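Local coordinates for protein RE68036p (Drosophila melanogaster, PDB 1SQH) that is of unknown function but probably belongs to the acetyltransferase clan and may act as a glycine N-acyltransferase, at residues 37-42 and 80-85; 23-28 and 33-38. All coordinates share one frame; numbering follows the deposited sequence.

Interaction 1: 37-42 and 80-85; sequences LLLYNQ and GTYVSL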
loop_
_atom_site.group_PDB
_atom_site.type_symbol
_atom_site.label_atom_id
_atom_site.label_comp_id
_atom_site.label_asym_id
_atom_site.label_seq_id
_atom_site.Cartn_x
_atom_site.Cartn_y
_atom_site.Cartn_z
ATOM N N LEU A 37 0.606 0.838 9.929
ATOM C CA LEU A 37 1.593 1.123 8.889
ATOM C C LEU A 37 1.045 2.092 7.852
ATOM O O LEU A 37 1.742 3.017 7.423
ATOM C CB LEU A 37 2.058 -0.182 8.234
ATOM C CG LEU A 37 2.952 -0.966 9.213
ATOM C CD1 LEU A 37 3.325 -2.344 8.676
ATOM C CD2 LEU A 37 4.204 -0.130 9.475
ATOM N N LEU A 38 -0.214 1.879 7.472
ATOM C CA LEU A 38 -0.893 2.730 6.513
ATOM C C LEU A 38 -0.971 4.155 7.074
ATOM O O LEU A 38 -0.632 5.120 6.383
ATOM C CB LEU A 38 -2.290 2.159 6.245
ATOM C CG LEU A 38 -3.436 2.963 5.615
ATOM C CD1 LEU A 38 -2.915 4.042 4.706
ATOM C CD2 LEU A 38 -4.335 1.984 4.850
ATOM N N LEU A 39 -1.397 4.267 8.331
ATOM C CA LEU A 39 -1.522 5.564 8.995
ATOM C C LEU A 39 -0.141 6.189 9.147
ATOM O O LEU A 39 0.067 7.380 8.865
ATOM C CB LEU A 39 -2.187 5.396 10.368
ATOM C CG LEU A 39 -3.700 5.655 10.494
ATOM C CD1 LEU A 39 -4.446 5.075 9.317
ATOM C CD2 LEU A 39 -4.212 5.045 11.803
ATOM N N TYR A 40 0.807 5.378 9.605
ATOM C CA TYR A 40 2.177 5.836 9.759
ATOM C C TYR A 40 2.701 6.356 8.412
ATOM O O TYR A 40 3.266 7.453 8.320
ATOM C CB TYR A 40 3.050 4.678 10.230
ATOM C CG TYR A 40 4.518 4.956 10.077
ATOM C CD1 TYR A 40 5.221 5.640 11.061
ATOM C CD2 TYR A 40 5.199 4.563 8.927
ATOM C CE1 TYR A 40 6.579 5.924 10.908
ATOM C CE2 TYR A 40 6.545 4.846 8.760
ATOM C CZ TYR A 40 7.233 5.522 9.755
ATOM O OH TYR A 40 8.586 5.755 9.602
ATOM N N ASN A 41 2.507 5.563 7.366
ATOM C CA ASN A 41 2.986 5.951 6.055
ATOM C C ASN A 41 2.383 7.256 5.544
ATOM O O ASN A 41 3.121 8.156 5.105
ATOM C CB ASN A 41 2.715 4.843 5.040
ATOM C CG ASN A 41 3.213 5.199 3.661
ATOM O OD1 ASN A 41 4.404 5.143 3.381
ATOM N ND2 ASN A 41 2.296 5.595 2.795
ATOM N N GLN A 42 1.055 7.368 5.602
ATOM C CA GLN A 42 0.395 8.570 5.112
ATOM C C GLN A 42 0.902 9.823 5.808
ATOM O O GLN A 42 1.257 10.803 5.153
ATOM C CB GLN A 42 -1.116 8.474 5.285
ATOM C CG GLN A 42 -1.860 9.635 4.611
ATOM C CD GLN A 42 -1.492 9.755 3.137
ATOM O OE1 GLN A 42 -1.805 8.872 2.340
ATOM N NE2 GLN A 42 -0.807 10.837 2.775
ATOM N N GLY A 80 -11.681 2.741 17.127
ATOM C CA GLY A 80 -10.740 3.006 16.049
ATOM C C GLY A 80 -11.399 2.990 14.676
ATOM O O GLY A 80 -10.731 2.817 13.657
ATOM N N THR A 81 -12.712 3.187 14.654
ATOM C CA THR A 81 -13.480 3.163 13.409
ATOM C C THR A 81 -13.058 4.255 12.425
ATOM O O THR A 81 -13.131 5.450 12.726
ATOM C CB THR A 81 -15.008 3.280 13.704
ATOM O OG1 THR A 81 -15.399 2.229 14.597
ATOM C CG2 THR A 81 -15.823 3.151 12.429
ATOM N N TYR A 82 -12.616 3.845 11.241
ATOM C CA TYR A 82 -12.199 4.818 10.253
ATOM C C TYR A 82 -12.414 4.320 8.832
ATOM O O TYR A 82 -12.564 3.123 8.570
ATOM C CB TYR A 82 -10.720 5.174 10.450
ATOM C CG TYR A 82 -9.770 4.321 9.645
ATOM C CD1 TYR A 82 -9.299 4.747 8.404
ATOM C CD2 TYR A 82 -9.364 3.074 10.110
ATOM C CE1 TYR A 82 -8.445 3.953 7.643
ATOM C CE2 TYR A 82 -8.504 2.268 9.353
ATOM C CZ TYR A 82 -8.050 2.716 8.123
ATOM O OH TYR A 82 -7.194 1.921 7.387
ATOM N N VAL A 83 -12.432 5.267 7.915
ATOM C CA VAL A 83 -12.585 4.966 6.509
ATOM C C VAL A 83 -11.742 6.026 5.845
ATOM O O VAL A 83 -11.880 7.218 6.151
ATOM C CB VAL A 83 -14.066 5.104 6.010
ATOM C CG1 VAL A 83 -14.128 4.891 4.498
ATOM C CG2 VAL A 83 -14.966 4.092 6.715
ATOM N N SER A 84 -10.848 5.588 4.968
ATOM C CA SER A 84 -9.995 6.511 4.234
ATOM C C SER A 84 -10.373 6.458 2.758
ATOM O O SER A 84 -10.826 5.422 2.251
ATOM C CB SER A 84 -8.522 6.142 4.408
ATOM O OG SER A 84 -8.310 4.785 4.091
ATOM N N LEU A 85 -10.210 7.593 2.087
ATOM C CA LEU A 85 -10.504 7.699 0.670
ATOM C C LEU A 85 -9.254 8.209 -0.030
ATOM O O LEU A 85 -8.668 9.216 0.389
ATOM C CB LEU A 85 -11.678 8.652 0.447
ATOM C CG LEU A 85 -13.050 8.149 0.926
ATOM C CD1 LEU A 85 -14.111 9.219 0.639
ATOM C CD2 LEU A 85 -13.407 6.859 0.214
#
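The aromatic ring of Tyr82 is the flat group here, and Leu39 meets it at an angle that is neither over the face nor at the edge. Leu39 CD1 comes no nearer than 4.5 Å to Tyr82 CZ, so this touch is loose. Two opposite edges of the ring are taken by its own strand segment. Gly80 O lies in the ring plane, 3.8 Å from Tyr82 CD2. Ser84 CB lies in the plane at the other end, 3.9 Å from Tyr82 CE1. The setting is consistent with an acetyltransferase-type alpha/beta fold: helix 34-51 lies over the mixed sheet, and residues 80-85 lead into its strand 82-87. The backbones stay well apart, with Leu39 CA and Ser84 CA 9.8 Å from each other. Side chains therefore make the contact, and they bury only 112 Å² in all.

Leu38 carries the closer touch. Its CG stands trans to the backbone N (chi1 162°), and the chain runs out from the helix until one methyl reaches the phenol end of Tyr82. The two side chains cross at a slant. Around them, Leu21 and Tyr25 of helix 15-29 and Phe96 of strand 91-96 also touch Tyr82, while Phe68 of strand 67-71 touches Leu39. The phenol oxygen is buried but well satisfied. Tyr82 OH is hydrogen-bonded to Ser94 OG and to His35 ND1, and Leu38 CD2 sits 3.8 Å from that same Tyr82 OH.

Interaction 2: 23-28 and 33-38; sequences DLYKVK and NFHYLL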
loop_
_atom_site.group_PDB
_atom_site.type_symbol
_atom_site.label_atom_id
_atom_site.label_comp_id
_atom_site.label_asym_id
_atom_site.label_seq_id
_atom_site.Cartn_x
_atom_site.Cartn_y
_atom_site.Cartn_z
ATOM N N ASP A 23 -1.761 6.737 16.760
ATOM C CA ASP A 23 -1.248 6.206 18.024
ATOM C C ASP A 23 -2.202 5.199 18.658
ATOM O O ASP A 23 -1.778 4.316 19.405
ATOM C CB ASP A 23 -0.961 7.320 19.024
ATOM C CG ASP A 23 -0.262 6.801 20.265
ATOM O OD1 ASP A 23 0.897 6.348 20.146
ATOM O OD2 ASP A 23 -0.871 6.821 21.356
ATOM N N LEU A 24 -3.493 5.338 18.374
ATOM C CA LEU A 24 -4.466 4.400 18.912
ATOM C C LEU A 24 -4.159 3.025 18.364
ATOM O O LEU A 24 -4.158 2.037 19.099
ATOM C CB LEU A 24 -5.878 4.764 18.493
ATOM C CG LEU A 24 -6.648 5.780 19.308
ATOM C CD1 LEU A 24 -8.055 5.856 18.722
ATOM C CD2 LEU A 24 -6.688 5.366 20.775
ATOM N N TYR A 25 -3.918 2.956 17.060
ATOM C CA TYR A 25 -3.604 1.674 16.466
ATOM C C TYR A 25 -2.241 1.226 16.959
ATOM O O TYR A 25 -2.037 0.040 17.234
ATOM C CB TYR A 25 -3.649 1.745 14.935
ATOM C CG TYR A 25 -5.049 1.559 14.380
ATOM C CD1 TYR A 25 -5.994 2.585 14.439
ATOM C CD2 TYR A 25 -5.450 0.330 13.866
ATOM C CE1 TYR A 25 -7.314 2.383 14.000
ATOM C CE2 TYR A 25 -6.756 0.120 13.428
ATOM C CZ TYR A 25 -7.686 1.142 13.499
ATOM O OH TYR A 25 -8.990 0.910 13.091
ATOM N N LYS A 26 -1.312 2.166 17.108
ATOM C CA LYS A 26 0.017 1.809 17.602
ATOM C C LYS A 26 -0.096 1.123 18.966
ATOM O O LYS A 26 0.489 0.062 19.192
ATOM C CB LYS A 26 0.905 3.053 17.717
ATOM C CG LYS A 26 2.380 2.739 17.987
ATOM C CD LYS A 26 3.266 3.956 17.721
ATOM C CE LYS A 26 4.732 3.653 18.004
ATOM N NZ LYS A 26 5.628 4.795 17.659
ATOM N N VAL A 27 -0.868 1.718 19.868
ATOM C CA VAL A 27 -1.044 1.145 21.203
ATOM C C VAL A 27 -1.832 -0.168 21.147
ATOM O O VAL A 27 -1.398 -1.196 21.674
ATOM C CB VAL A 27 -1.800 2.131 22.141
ATOM C CG1 VAL A 27 -2.008 1.494 23.518
ATOM C CG2 VAL A 27 -1.028 3.438 22.262
ATOM N N LYS A 28 -2.994 -0.128 20.500
ATOM C CA LYS A 28 -3.867 -1.296 20.390
ATOM C C LYS A 28 -3.288 -2.554 19.738
ATOM O O LYS A 28 -3.463 -3.664 20.258
ATOM C CB LYS A 28 -5.136 -0.914 19.636
ATOM C CG LYS A 28 -6.120 -2.056 19.466
ATOM C CD LYS A 28 -6.848 -2.322 20.772
ATOM C CE LYS A 28 -7.985 -3.301 20.581
ATOM N NZ LYS A 28 -8.751 -3.486 21.853
ATOM N N ASN A 33 1.196 -3.945 12.880
ATOM C CA ASN A 33 -0.152 -3.854 12.333
ATOM C C ASN A 33 -0.219 -3.030 11.037
ATOM O O ASN A 33 0.292 -1.913 10.966
ATOM C CB ASN A 33 -1.064 -3.277 13.409
ATOM C CG ASN A 33 -2.462 -3.084 12.924
ATOM O OD1 ASN A 33 -2.798 -2.032 12.369
ATOM N ND2 ASN A 33 -3.300 -4.105 13.115
ATOM N N PHE A 34 -0.866 -3.581 10.013
ATOM C CA PHE A 34 -0.960 -2.909 8.724
ATOM C C PHE A 34 -1.750 -1.606 8.669
ATOM O O PHE A 34 -1.480 -0.752 7.815
ATOM C CB PHE A 34 -1.483 -3.887 7.679
ATOM C CG PHE A 34 -0.436 -4.835 7.173
ATOM C CD1 PHE A 34 0.308 -4.526 6.034
ATOM C CD2 PHE A 34 -0.161 -6.015 7.853
ATOM C CE1 PHE A 34 1.315 -5.384 5.574
ATOM C CE2 PHE A 34 0.839 -6.881 7.406
ATOM C CZ PHE A 34 1.577 -6.568 6.268
ATOM N N HIS A 35 -2.728 -1.438 9.549
ATOM C CA HIS A 35 -3.478 -0.199 9.547
ATOM C C HIS A 35 -2.601 0.852 10.183
ATOM O O HIS A 35 -2.615 2.020 9.776
ATOM C CB HIS A 35 -4.807 -0.370 10.280
ATOM C CG HIS A 35 -5.806 -1.142 9.479
ATOM N ND1 HIS A 35 -6.484 -0.587 8.415
ATOM C CD2 HIS A 35 -6.118 -2.459 9.485
ATOM C CE1 HIS A 35 -7.169 -1.534 7.796
ATOM N NE2 HIS A 35 -6.962 -2.679 8.423
ATOM N N TYR A 36 -1.810 0.439 11.166
ATOM C CA TYR A 36 -0.888 1.377 11.781
ATOM C C TYR A 36 0.121 1.808 10.707
ATOM O O TYR A 36 0.449 2.992 10.585
ATOM C CB TYR A 36 -0.131 0.716 12.939
ATOM C CG TYR A 36 1.163 1.429 13.262
ATOM C CD1 TYR A 36 1.160 2.639 13.955
ATOM C CD2 TYR A 36 2.390 0.920 12.823
ATOM C CE1 TYR A 36 2.336 3.331 14.209
ATOM C CE2 TYR A 36 3.580 1.606 13.070
ATOM C CZ TYR A 36 3.545 2.813 13.767
ATOM O OH TYR A 36 4.717 3.487 14.041
ATOM N N LEU A 37 0.606 0.838 9.929
ATOM C CA LEU A 37 1.593 1.123 8.889
ATOM C C LEU A 37 1.045 2.092 7.852
ATOM O O LEU A 37 1.742 3.017 7.423
ATOM C CB LEU A 37 2.058 -0.182 8.234
ATOM C CG LEU A 37 2.952 -0.966 9.213
ATOM C CD1 LEU A 37 3.325 -2.344 8.676
ATOM C CD2 LEU A 37 4.204 -0.130 9.475
ATOM N N LEU A 38 -0.214 1.879 7.472
ATOM C CA LEU A 38 -0.893 2.730 6.513
ATOM C C LEU A 38 -0.971 4.155 7.074
ATOM O O LEU A 38 -0.632 5.120 6.383
ATOM C CB LEU A 38 -2.290 2.159 6.245
ATOM C CG LEU A 38 -3.436 2.963 5.615
ATOM C CD1 LEU A 38 -2.915 4.042 4.706
ATOM C CD2 LEU A 38 -4.335 1.984 4.850
#
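Asn33 OD1 is gripped by two backbone N-H groups, and across the contact it also meets the edge of the Tyr25 ring. The bond from Tyr36 N to Asn33 OD1 is 2.9 Å long, with an N-H...O angle of 151°. It arrives in the carbonyl plane, on a lone pair. The second bond, from His35 N, is weak and strongly bent. This is an N-cap: Asn33 closes the first turn of helix 34-51. Tyr25 CD2 lies 3.9 Å from Asn33 OD1, near the plane of the tyrosine ring, and the amide is tilted against the ring.

His35 CB approaches the same side of the Tyr25 ring obliquely, 3.7 Å from Tyr25 CD2. The far end of Tyr25 reaches beyond both segments: its OH is hydrogen-bonded to Gly80 O, and Trp98 meets its ring edge-to-face.

On the other flank, Lys26 and Tyr36 run side by side and point the same way. With CG trans to the backbone N (chi1 158°), the Tyr36 ring lies along the extended lysine chain. Lys26 CD is 3.7 Å from Tyr36 CE1, approaching the ring obliquely. Ile31 of the linking turn touches both side chains. Were Tyr36 an alanine, the methylenes of Lys26 would probably lose their aromatic partner and be freer to turn.

Nearer the backbone, Tyr25 CB and Tyr36 CB are 4.2 Å apart. The two short helical segments approach to 8.7 Å between axes, at 150°. This is an antiparallel helical hairpin with a capped second helix, consistent with the first two helices of the GNAT acetyltransferase fold.

How the interactions relate
Both interactions lie on helix 34-51, and their centres are about 8 Å apart. The chain runs through 23-28, 33-38, 37-42 and 80-85 in that order, and segments 33-38 and 37-42 overlap at Leu37 and Leu38. Interaction 2 pairs the helix with its neighbour, helix 15-29. Interaction 1 sets the next turn of the helix against strand 82-87 of the mixed sheet. Two hydrogen bonds tie the contacts, Tyr25 OH to Gly80 O and His35 ND1 to Tyr82 OH. Beside them, Leu39 CD2 is 4.0 Å from Tyr25 CD1. Together they join the helical pair to the sheet in one buried core, within the N-terminal region that sequence places in the acetyltransferase clan.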